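Local coordinates for SusD superfamily protein (Bacteroides vulgatus, PDB 3MYV) that probably binds polysaccharides at the bacterial outer membrane, as a member of the SusD family of saccharide-binding proteins, at residues K282-R295 and D385-R397. Numbering follows the deposited sequence.
With EDO (1,2-ethanediol), chain I.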
ATOM      1  N   LYS A 282       1.261  21.918  -3.618  1.00 17.61           N
ATOM      2  CA  LYS A 282       0.382  21.842  -2.447  1.00 16.14           C
ATOM      3  C   LYS A 282       1.075  21.129  -1.286  1.00 18.20           C
ATOM      4  O   LYS A 282       1.073  21.631  -0.170  1.00 18.04           O
ATOM      5  CB  LYS A 282      -0.937  21.148  -2.807  1.00 16.47           C
ATOM      6  CG  LYS A 282      -1.842  20.835  -1.627  1.00 18.45           C
ATOM      7  CD  LYS A 282      -1.884  19.324  -1.315  1.00 21.46           C
ATOM      8  CE  LYS A 282      -2.519  19.057   0.039  1.00 22.99           C
ATOM      9  NZ  LYS A 282      -2.535  17.625   0.456  1.00 18.32           N
ATOM     10  N   TYR A 283       1.697  19.987  -1.536  1.00 16.56           N
ATOM     11  CA  TYR A 283       2.341  19.261  -0.457  1.00 15.95           C
ATOM     12  C   TYR A 283       3.566  20.037   0.069  1.00 16.56           C
ATOM     13  O   TYR A 283       3.769  20.171   1.274  1.00 15.61           O
ATOM     14  CB  TYR A 283       2.771  17.867  -0.886  1.00 16.08           C
ATOM     15  CG  TYR A 283       3.369  17.075   0.275  1.00 12.76           C
ATOM     16  CD1 TYR A 283       2.550  16.360   1.147  1.00 16.89           C
ATOM     17  CD2 TYR A 283       4.734  17.088   0.536  1.00 16.93           C
ATOM     18  CE1 TYR A 283       3.067  15.651   2.201  1.00 15.47           C
ATOM     19  CE2 TYR A 283       5.263  16.401   1.619  1.00 15.14           C
ATOM     20  CZ  TYR A 283       4.407  15.675   2.452  1.00 15.58           C
ATOM     21  OH  TYR A 283       4.917  14.981   3.526  1.00 16.50           O
ATOM     22  N   ALA A 284       4.357  20.566  -0.850  1.00 15.77           N
ATOM     23  CA  ALA A 284       5.544  21.308  -0.482  1.00 15.78           C
ATOM     24  C   ALA A 284       5.173  22.508   0.380  1.00 17.88           C
ATOM     25  O   ALA A 284       5.776  22.736   1.433  1.00 17.00           O
ATOM     26  CB  ALA A 284       6.277  21.741  -1.721  1.00 16.31           C
ATOM     27  N   GLU A 285       4.165  23.254  -0.052  1.00 17.63           N
ATOM     28  CA  GLU A 285       3.676  24.415   0.719  1.00 24.06           C
ATOM     29  C   GLU A 285       3.108  24.061   2.093  1.00 24.12           C
ATOM     30  O   GLU A 285       3.375  24.788   3.038  1.00 26.31           O
ATOM     31  CB  GLU A 285       2.630  25.199  -0.074  1.00 25.88           C
ATOM     32  CG  GLU A 285       3.247  25.947  -1.190  1.00 29.34           C
ATOM     33  CD  GLU A 285       2.242  26.711  -2.044  1.00 33.79           C
ATOM     34  OE1 GLU A 285       1.003  26.599  -1.839  1.00 44.11           O
ATOM     35  OE2 GLU A 285       2.733  27.416  -2.934  1.00 33.72           O
ATOM     36  N   GLN A 286       2.322  22.982   2.170  1.00 27.57           N
ATOM     37  CA  GLN A 286       1.808  22.391   3.435  1.00 28.65           C
ATOM     38  C   GLN A 286       2.998  22.235   4.415  1.00 27.45           C
ATOM     39  O   GLN A 286       2.965  22.730   5.560  1.00 26.17           O
ATOM     40  CB  GLN A 286       1.062  21.023   3.130  1.00 33.33           C
ATOM     41  CG  GLN A 286       0.687  20.001   4.332  1.00 32.26           C
ATOM     42  CD  GLN A 286      -0.198  18.715   3.925  1.00 39.23           C
ATOM     43  OE1 GLN A 286      -1.335  18.589   4.365  1.00 34.44           O
ATOM     44  NE2 GLN A 286       0.370  17.765   3.156  1.00 24.17           N
HETATM   45  N   MSE A 287       4.077  21.617   3.940  1.00 21.60           N
HETATM   46  CA  MSE A 287       5.203  21.227   4.818  0.50 21.85           C
HETATM   47  C   MSE A 287       6.122  22.397   5.150  1.00 21.79           C
HETATM   48  O   MSE A 287       6.589  22.538   6.298  1.00 21.45           O
HETATM   49  CB  MSE A 287       6.081  20.128   4.198  0.50 20.16           C
HETATM   50  CG  MSE A 287       5.481  18.731   4.092  0.50 17.96           C
HETATM   51 SE   MSE A 287       4.182  18.242   5.426  0.38 15.76          SE
HETATM   52  CE  MSE A 287       5.303  17.997   6.963  0.50 16.15           C
ATOM     53  N   LEU A 288       6.418  23.223   4.162  1.00 24.50           N
ATOM     54  CA  LEU A 288       7.417  24.293   4.358  1.00 28.39           C
ATOM     55  C   LEU A 288       6.856  25.461   5.176  1.00 28.23           C
ATOM     56  O   LEU A 288       7.609  26.212   5.769  1.00 30.24           O
ATOM     57  CB  LEU A 288       8.026  24.736   3.021  1.00 30.44           C
ATOM     58  CG  LEU A 288       8.716  23.557   2.300  1.00 35.50           C
ATOM     59  CD1 LEU A 288       9.247  24.013   0.943  1.00 41.53           C
ATOM     60  CD2 LEU A 288       9.824  22.860   3.143  1.00 41.49           C
ATOM     61  N   ALA A 289       5.535  25.561   5.265  1.00 26.04           N
ATOM     62  CA  ALA A 289       4.900  26.477   6.211  1.00 27.85           C
ATOM     63  C   ALA A 289       5.127  26.062   7.678  1.00 26.63           C
ATOM     64  O   ALA A 289       4.894  26.869   8.564  1.00 25.81           O
ATOM     65  CB  ALA A 289       3.397  26.604   5.928  1.00 27.02           C
ATOM     66  N   ASP A 290       5.579  24.821   7.920  1.00 21.12           N
ATOM     67  CA  ASP A 290       5.865  24.317   9.263  1.00 20.76           C
ATOM     68  C   ASP A 290       7.263  23.728   9.327  1.00 19.47           C
ATOM     69  O   ASP A 290       7.408  22.499   9.400  1.00 15.54           O
ATOM     70  CB  ASP A 290       4.836  23.238   9.652  1.00 20.99           C
ATOM     71  CG  ASP A 290       4.838  22.910  11.151  1.00 20.52           C
ATOM     72  OD1 ASP A 290       5.511  23.607  11.939  1.00 25.72           O
ATOM     73  OD2 ASP A 290       4.152  21.951  11.531  1.00 25.18           O
ATOM     74  N   PRO A 291       8.293  24.596   9.343  1.00 19.90           N
ATOM     75  CA  PRO A 291       9.660  24.112   9.203  1.00 22.84           C
ATOM     76  C   PRO A 291      10.121  23.250  10.373  1.00 23.07           C
ATOM     77  O   PRO A 291      11.077  22.509  10.237  1.00 24.76           O
ATOM     78  CB  PRO A 291      10.507  25.401   9.116  1.00 23.81           C
ATOM     79  CG  PRO A 291       9.638  26.498   9.626  1.00 25.55           C
ATOM     80  CD  PRO A 291       8.220  26.072   9.386  1.00 21.44           C
ATOM     81  N   GLY A 292       9.429  23.337  11.496  1.00 22.31           N
ATOM     82  CA  GLY A 292       9.715  22.492  12.626  1.00 23.89           C
ATOM     83  C   GLY A 292       9.255  21.049  12.452  1.00 21.15           C
ATOM     84  O   GLY A 292       9.583  20.216  13.284  1.00 23.42           O
ATOM     85  N   ASP A 293       8.493  20.755  11.397  1.00 17.83           N
ATOM     86  CA  ASP A 293       8.024  19.379  11.182  1.00 16.69           C
ATOM     87  C   ASP A 293       9.068  18.635  10.374  1.00 17.49           C
ATOM     88  O   ASP A 293       9.364  19.034   9.239  1.00 19.52           O
ATOM     89  CB  ASP A 293       6.671  19.353  10.473  1.00 14.14           C
ATOM     90  CG  ASP A 293       6.021  17.988  10.524  1.00 17.88           C
ATOM     91  OD1 ASP A 293       6.683  17.002  10.155  1.00 17.20           O
ATOM     92  OD2 ASP A 293       4.833  17.887  10.914  1.00 14.89           O
ATOM     93  N   VAL A 294       9.607  17.562  10.956  1.00 17.71           N
ATOM     94  CA  VAL A 294      10.693  16.779  10.351  0.50 17.97           C
ATOM     95  C   VAL A 294      10.338  16.128   9.005  1.00 18.84           C
ATOM     96  O   VAL A 294      11.220  15.766   8.238  1.00 21.78           O
ATOM     97  CB  VAL A 294      11.217  15.671  11.337  0.50 18.67           C
ATOM     98  CG1 VAL A 294      10.272  14.465  11.406  0.50  9.91           C
ATOM     99  CG2 VAL A 294      12.599  15.202  10.941  0.50 17.18           C
ATOM    100  N   ARG A 295       9.056  15.928   8.732  1.00 17.32           N
ATOM    101  CA  ARG A 295       8.675  15.308   7.474  1.00 16.74           C
ATOM    102  C   ARG A 295       9.031  16.165   6.262  1.00 13.45           C
ATOM    103  O   ARG A 295       9.300  15.626   5.186  1.00 12.53           O
ATOM    104  CB  ARG A 295       7.208  14.877   7.520  1.00 15.45           C
ATOM    105  CG  ARG A 295       7.078  13.709   8.512  1.00 21.51           C
ATOM    106  CD  ARG A 295       5.675  13.429   8.966  1.00 21.64           C
ATOM    107  NE  ARG A 295       5.065  14.531   9.705  1.00 16.22           N
ATOM    108  CZ  ARG A 295       3.854  14.451  10.275  1.00 12.61           C
ATOM    109  NH1 ARG A 295       3.153  13.317  10.206  1.00 15.68           N
ATOM    110  NH2 ARG A 295       3.351  15.479  10.923  1.00 14.73           N
ATOM    111  N   ASP A 385      -5.350  14.741   6.607  1.00 13.35           N
ATOM    112  CA  ASP A 385      -4.194  15.644   6.433  1.00 13.75           C
ATOM    113  C   ASP A 385      -2.954  15.065   7.124  1.00 13.41           C
ATOM    114  O   ASP A 385      -1.857  15.192   6.610  1.00 12.74           O
ATOM    115  CB  ASP A 385      -4.460  17.050   6.990  1.00 15.05           C
ATOM    116  CG  ASP A 385      -5.451  17.854   6.152  1.00 19.28           C
ATOM    117  OD1 ASP A 385      -5.699  17.525   4.973  1.00 17.91           O
ATOM    118  OD2 ASP A 385      -5.952  18.855   6.684  1.00 23.42           O
ATOM    119  N   GLU A 386      -3.131  14.409   8.269  1.00 14.00           N
ATOM    120  CA  GLU A 386      -1.986  13.777   8.945  1.00 11.94           C
ATOM    121  C   GLU A 386      -1.444  12.610   8.120  1.00 14.68           C
ATOM    122  O   GLU A 386      -0.221  12.449   7.982  1.00 14.15           O
ATOM    123  CB  GLU A 386      -2.308  13.354  10.379  1.00 10.95           C
ATOM    124  CG  GLU A 386      -1.063  13.177  11.266  1.00 11.63           C
ATOM    125  CD  GLU A 386      -0.212  14.434  11.378  1.00 14.79           C
ATOM    126  OE1 GLU A 386      -0.750  15.554  11.229  1.00 15.14           O
ATOM    127  OE2 GLU A 386       0.984  14.305  11.650  1.00 12.52           O
ATOM    128  N   ARG A 387      -2.355  11.820   7.545  1.00 11.81           N
ATOM    129  CA  ARG A 387      -1.980  10.760   6.621  1.00 13.52           C
ATOM    130  C   ARG A 387      -1.220  11.308   5.422  1.00 12.74           C
ATOM    131  O   ARG A 387      -0.225  10.723   5.019  1.00 12.08           O
ATOM    132  CB  ARG A 387      -3.199   9.993   6.111  1.00 14.68           C
ATOM    133  CG  ARG A 387      -3.851   9.049   7.109  1.00 17.13           C
ATOM    134  CD  ARG A 387      -5.151   8.499   6.515  1.00 16.52           C
ATOM    135  NE  ARG A 387      -5.611   7.300   7.207  1.00 15.62           N
ATOM    136  CZ  ARG A 387      -5.114   6.074   7.022  1.00 19.42           C
ATOM    137  NH1 ARG A 387      -4.136   5.840   6.140  1.00 16.05           N
ATOM    138  NH2 ARG A 387      -5.598   5.063   7.729  1.00 19.34           N
ATOM    139  N   SER A 388      -1.704  12.412   4.849  1.00 13.18           N
ATOM    140  CA  SER A 388      -1.015  13.071   3.747  1.00 12.33           C
ATOM    141  C   SER A 388       0.460  13.337   4.097  1.00 12.56           C
ATOM    142  O   SER A 388       1.373  13.006   3.336  1.00 13.49           O
ATOM    143  CB  SER A 388      -1.689  14.390   3.433  1.00 15.04           C
ATOM    144  OG  SER A 388      -0.940  15.130   2.521  1.00 12.90           O
ATOM    145  N   LYS A 389       0.662  13.964   5.260  1.00 14.33           N
ATOM    146  CA  LYS A 389       1.996  14.327   5.747  1.00 15.82           C
ATOM    147  C   LYS A 389       2.881  13.118   5.961  1.00 15.27           C
ATOM    148  O   LYS A 389       4.041  13.074   5.521  1.00 13.59           O
ATOM    149  CB  LYS A 389       1.891  15.084   7.081  1.00 13.03           C
ATOM    150  CG  LYS A 389       1.297  16.501   7.009  1.00 14.61           C
ATOM    151  CD  LYS A 389       1.249  17.159   8.375  1.00 16.69           C
ATOM    152  CE  LYS A 389       0.348  18.406   8.360  1.00 21.88           C
ATOM    153  NZ  LYS A 389       0.527  19.324   9.544  1.00 20.08           N
ATOM    154  N   GLU A 390       2.322  12.131   6.640  1.00 14.12           N
ATOM    155  CA  GLU A 390       3.096  10.987   7.114  1.00 14.43           C
ATOM    156  C   GLU A 390       3.414   9.966   6.027  1.00 13.76           C
ATOM    157  O   GLU A 390       4.488   9.389   6.030  1.00 13.64           O
ATOM    158  CB  GLU A 390       2.335  10.270   8.221  1.00 13.27           C
ATOM    159  CG  GLU A 390       3.111   9.133   8.882  1.00 13.31           C
ATOM    160  CD  GLU A 390       4.401   9.599   9.549  1.00 10.82           C
ATOM    161  OE1 GLU A 390       4.368  10.613  10.306  1.00 12.77           O
ATOM    162  OE2 GLU A 390       5.466   8.952   9.325  1.00 16.14           O
ATOM    163  N   LEU A 391       2.472   9.730   5.124  1.00 13.28           N
ATOM    164  CA  LEU A 391       2.529   8.540   4.252  1.00 13.15           C
ATOM    165  C   LEU A 391       2.811   8.882   2.785  1.00 11.66           C
ATOM    166  O   LEU A 391       2.686   8.011   1.916  1.00 11.36           O
ATOM    167  CB  LEU A 391       1.220   7.726   4.391  1.00 13.33           C
ATOM    168  CG  LEU A 391       0.926   7.171   5.791  1.00 11.55           C
ATOM    169  CD1 LEU A 391      -0.497   6.551   5.869  1.00 14.77           C
ATOM    170  CD2 LEU A 391       1.966   6.133   6.193  1.00 11.46           C
ATOM    171  N   VAL A 392       3.239  10.124   2.519  1.00 12.64           N
ATOM    172  CA  VAL A 392       3.634  10.530   1.176  1.00 12.36           C
ATOM    173  C   VAL A 392       4.699   9.574   0.626  1.00 11.49           C
ATOM    174  O   VAL A 392       5.653   9.198   1.326  1.00 14.29           O
ATOM    175  CB  VAL A 392       4.119  12.007   1.137  1.00 12.89           C
ATOM    176  CG1 VAL A 392       5.526  12.190   1.809  1.00 13.40           C
ATOM    177  CG2 VAL A 392       4.125  12.521  -0.311  1.00 12.07           C
ATOM    178  N   GLY A 393       4.518   9.142  -0.617  1.00 11.50           N
ATOM    179  CA  GLY A 393       5.496   8.232  -1.220  1.00 10.93           C
ATOM    180  C   GLY A 393       5.260   6.755  -0.920  1.00  9.43           C
ATOM    181  O   GLY A 393       6.012   5.905  -1.431  1.00 11.98           O
ATOM    182  N   GLU A 394       4.279   6.453  -0.064  1.00 11.75           N
ATOM    183  CA  GLU A 394       4.048   5.091   0.442  1.00 13.48           C
ATOM    184  C   GLU A 394       2.774   4.479  -0.139  1.00 12.41           C
ATOM    185  O   GLU A 394       2.356   3.378   0.250  1.00 12.75           O
ATOM    186  CB  GLU A 394       4.025   5.070   1.989  1.00 12.24           C
ATOM    187  CG  GLU A 394       5.382   5.356   2.594  1.00 14.73           C
ATOM    188  CD  GLU A 394       5.323   5.515   4.099  1.00 18.69           C
ATOM    189  OE1 GLU A 394       5.091   4.490   4.768  1.00 12.77           O
ATOM    190  OE2 GLU A 394       5.517   6.640   4.602  1.00 15.56           O
ATOM    191  N   GLY A 395       2.152   5.171  -1.086  1.00 14.68           N
ATOM    192  CA  GLY A 395       1.097   4.556  -1.892  1.00 15.23           C
ATOM    193  C   GLY A 395      -0.301   4.608  -1.314  1.00 16.43           C
ATOM    194  O   GLY A 395      -1.132   3.754  -1.655  1.00 14.97           O
ATOM    195  N   HIS A 396      -0.570   5.573  -0.429  1.00 13.52           N
ATOM    196  CA  HIS A 396      -1.870   5.632   0.271  1.00 12.24           C
ATOM    197  C   HIS A 396      -2.826   6.712  -0.213  1.00 12.81           C
ATOM    198  O   HIS A 396      -4.042   6.507  -0.179  1.00 13.24           O
ATOM    199  CB  HIS A 396      -1.675   5.884   1.779  1.00 14.45           C
ATOM    200  CG  HIS A 396      -0.960   4.791   2.500  1.00 11.82           C
ATOM    201  ND1 HIS A 396      -1.626   3.761   3.142  1.00 14.81           N
ATOM    202  CD2 HIS A 396       0.363   4.576   2.708  1.00 15.06           C
ATOM    203  CE1 HIS A 396      -0.733   2.963   3.706  1.00 15.79           C
ATOM    204  NE2 HIS A 396       0.478   3.439   3.467  1.00 15.23           N
ATOM    205  N   ARG A 397      -2.302   7.893  -0.559  1.00 13.34           N
ATOM    206  CA  ARG A 397      -3.133   9.099  -0.679  1.00 12.80           C
ATOM    207  C   ARG A 397      -4.365   8.964  -1.560  1.00 14.03           C
ATOM    208  O   ARG A 397      -5.481   9.352  -1.142  1.00 11.01           O
ATOM    209  CB  ARG A 397      -2.297  10.311  -1.121  1.00 12.30           C
ATOM    210  CG  ARG A 397      -3.064  11.639  -1.145  1.00 12.88           C
ATOM    211  CD  ARG A 397      -3.494  12.133   0.261  1.00  9.32           C
ATOM    212  NE  ARG A 397      -3.981  13.510   0.191  1.00 13.81           N
ATOM    213  CZ  ARG A 397      -4.755  14.115   1.093  1.00 13.10           C
ATOM    214  NH1 ARG A 397      -5.171  13.478   2.158  1.00 15.64           N
ATOM    215  NH2 ARG A 397      -5.111  15.381   0.910  1.00 15.61           N
TER
HETATM  216  C1  EDO I 516       1.024   0.228  -0.298  1.00 34.68           C
HETATM  217  O1  EDO I 516      -0.019   1.193  -0.293  1.00 30.09           O
HETATM  218  C2  EDO I 516       0.895  -0.717   0.902  1.00 27.42           C
HETATM  219  O2  EDO I 516      -0.049  -1.811   0.644  1.00 23.79           O
HETATM  220  O   HOH W   1      -3.350  17.671   3.109  1.00 20.82           O
HETATM  221  O   HOH W   2       2.141  20.996   7.875  1.00 39.74           O
HETATM  222  O   HOH W   3       3.315  20.016   9.972  1.00 21.86           O
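Arg295 lays its guanidinium over Lys389, whose CB sits 3.7 Å beneath the centre of the flat group, while two glutamates one helical turn apart take its outer nitrogens. NH1 and NH2 both close end-on onto a single oxygen, OE2 of Glu386, the NH2 bond being 2.7 Å. NH1 also reaches Glu390 OE1 at 3.0 Å, tilted from the guanidinium plane; Glu390 is also held by Tyr234, Arg333 and Arg366. From its own loop, Asp293 grips NE and NH2 side-on through the syn lone pairs of its two oxygens, fixing the rotation of the group. Replacing Arg295 by a leucine would probably strip Asp293, Glu386 and Glu390 of the charge they share, leaving Asp293 its Asx-turn bond and a water. Lys389 runs on extended, and its NZ reaches Asp290 and Asp293 through one water. With Tyr283 CG turned away from the backbone N (chi1 -176°), the ring carries OH to a lone pair of Lys389 O at 2.9 Å, and Val392 CG2 covers one ring face in a CH-pi contact. A buried salt-bridge network, with an Asx turn at Asp293, thus joins the loop after helix 281-288 to helix 380-391 within the SusD-family region.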